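Local coordinates for protein BamaA.19900.a (Balamuthia mandrillaris, PDB 6VZZ) that probably phosphorylates glucose at the expense of a nucleotide such as ATP, as a glucokinase that binds beta-D-glucopyranose, at residues K294-S299 against P303-A308. Residues are numbered along the deposited sequence; the frame is centred on the assembly and turned at random.
Sequences KNATNS and PYAHKA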
loop_
_atom_site.group_PDB
_atom_site.type_symbol
_atom_site.label_atom_id
_atom_site.label_comp_id
_atom_site.label_asym_id
_atom_site.label_seq_id
_atom_site.Cartn_x
_atom_site.Cartn_y
_atom_site.Cartn_z
ATOM N N LYS A 294 -4.297 9.149 29.183
ATOM C CA LYS A 294 -4.989 10.223 29.893
ATOM C C LYS A 294 -3.992 11.157 30.568
ATOM O O LYS A 294 -4.048 12.379 30.387
ATOM C CB LYS A 294 -5.970 9.649 30.919
ATOM N N ASN A 295 -3.056 10.587 31.339
ATOM C CA ASN A 295 -2.019 11.383 31.995
ATOM C C ASN A 295 -1.297 12.305 31.028
ATOM O O ASN A 295 -0.831 13.377 31.428
ATOM C CB ASN A 295 -0.995 10.468 32.664
ATOM C CG ASN A 295 -1.400 10.056 34.061
ATOM O OD1 ASN A 295 -2.480 10.401 34.542
ATOM N ND2 ASN A 295 -0.525 9.310 34.725
ATOM N N ALA A 296 -1.188 11.905 29.757
ATOM C CA ALA A 296 -0.404 12.663 28.789
ATOM C C ALA A 296 -1.038 14.001 28.427
ATOM O O ALA A 296 -0.324 14.897 27.955
ATOM C CB ALA A 296 -0.190 11.830 27.525
ATOM N N THR A 297 -2.352 14.164 28.637
ATOM C CA THR A 297 -3.022 15.430 28.346
ATOM C C THR A 297 -2.713 16.505 29.369
ATOM O O THR A 297 -3.270 17.602 29.269
ATOM C CB THR A 297 -4.541 15.246 28.258
ATOM O OG1 THR A 297 -5.055 14.798 29.518
ATOM C CG2 THR A 297 -4.904 14.238 27.167
ATOM N N ASN A 298 -1.862 16.219 30.349
ATOM C CA ASN A 298 -1.354 17.209 31.290
ATOM C C ASN A 298 0.158 17.233 31.096
ATOM O O ASN A 298 0.887 16.451 31.712
ATOM C CB ASN A 298 -1.738 16.876 32.719
ATOM C CG ASN A 298 -1.473 18.024 33.667
ATOM O OD1 ASN A 298 -0.542 18.808 33.472
ATOM N ND2 ASN A 298 -2.300 18.135 34.699
ATOM N N SER A 299 0.621 18.144 30.238
ATOM C CA SER A 299 2.024 18.154 29.836
ATOM C C SER A 299 2.956 18.439 31.015
ATOM O O SER A 299 4.009 17.803 31.150
ATOM C CB SER A 299 2.218 19.181 28.719
ATOM O OG SER A 299 3.563 19.228 28.286
ATOM N N PRO A 303 5.094 14.594 32.707
ATOM C CA PRO A 303 5.903 14.837 31.503
ATOM C C PRO A 303 6.354 13.562 30.818
ATOM O O PRO A 303 6.556 13.564 29.597
ATOM C CB PRO A 303 7.103 15.638 32.036
ATOM C CG PRO A 303 6.765 15.983 33.474
ATOM C CD PRO A 303 5.825 14.932 33.939
ATOM N N TYR A 304 6.522 12.475 31.570
ATOM C CA TYR A 304 6.946 11.220 30.963
ATOM C C TYR A 304 5.824 10.600 30.144
ATOM O O TYR A 304 6.060 10.115 29.033
ATOM C CB TYR A 304 7.432 10.262 32.049
ATOM C CG TYR A 304 8.492 10.872 32.935
ATOM C CD1 TYR A 304 9.743 11.203 32.426
ATOM C CD2 TYR A 304 8.243 11.127 34.279
ATOM C CE1 TYR A 304 10.720 11.763 33.234
ATOM C CE2 TYR A 304 9.218 11.686 35.096
ATOM C CZ TYR A 304 10.451 12.002 34.565
ATOM O OH TYR A 304 11.421 12.568 35.362
ATOM N N ALA A 305 4.595 10.609 30.670
ATOM C CA ALA A 305 3.459 10.144 29.879
ATOM C C ALA A 305 3.353 10.931 28.582
ATOM O O ALA A 305 3.132 10.361 27.507
ATOM C CB ALA A 305 2.167 10.259 30.686
ATOM N N HIS A 306 3.536 12.246 28.668
ATOM C CA HIS A 306 3.513 13.086 27.480
ATOM C C HIS A 306 4.581 12.658 26.483
ATOM O O HIS A 306 4.297 12.481 25.292
ATOM C CB HIS A 306 3.701 14.543 27.892
ATOM C CG HIS A 306 3.700 15.500 26.746
ATOM N ND1 HIS A 306 4.844 15.827 26.050
ATOM C CD2 HIS A 306 2.695 16.202 26.173
ATOM C CE1 HIS A 306 4.545 16.691 25.098
ATOM N NE2 HIS A 306 3.249 16.938 25.154
ATOM N N LYS A 307 5.816 12.467 26.959
ATOM C CA LYS A 307 6.919 12.114 26.068
ATOM C C LYS A 307 6.629 10.816 25.321
ATOM O O LYS A 307 6.820 10.733 24.102
ATOM C CB LYS A 307 8.221 12.008 26.870
ATOM C CG LYS A 307 9.483 11.806 26.038
ATOM C CD LYS A 307 9.682 12.938 25.035
ATOM C CE LYS A 307 10.958 12.760 24.205
ATOM N NZ LYS A 307 11.107 13.798 23.140
ATOM N N ALA A 308 6.135 9.801 26.034
ATOM C CA ALA A 308 5.813 8.529 25.393
ATOM C C ALA A 308 4.659 8.685 24.406
ATOM O O ALA A 308 4.712 8.181 23.278
ATOM C CB ALA A 308 5.480 7.485 26.453
#
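The imidazole ring of H306 presents one face to the side chain of S299, whose OG sits over the ring centre, 3.8 Å from H306 CD2. The ring stands on a CG anti to the backbone N (chi1 180°), which carries it out from helix 303-327 toward S299 and the backbone of A296. A second oxygen meets it in a different way: the backbone O of A296 comes up at the ring edge, in plane, 3.7 Å from H306 CD2. A hydrogen bond from outside, between NE2 and N349 OD1, probably holds the rotation of the imidazole.

Next to the ring, methyl groups and backbone meet. A305 points its methyl at the other segment, and its CB lies 3.7 Å from N295 CB and 4.2 Å from A296 CB. The methyl of A296 also rests 3.6 Å from the backbone O of A305 and has F345 of helix 343-348 as a further neighbour. The small side chains of A296 and A305 are consistent with the near approach of the backbones, the CA atoms of A296 and H306 being 4.2 Å apart.

N298 N bonds to N295 O across a type I beta turn, N295 to N298, and just before it K294 O accepts from both T297 N and T297 OG1, the latter at 2.8 Å. Beyond the turn, S299 O makes a CH...O contact with P303 CA. This is the packing of two consecutive helices across the short connection between them, with the turn at the C-terminal side of helix 289-295 and the chain leading on into helix 303-327 of the glucokinase fold.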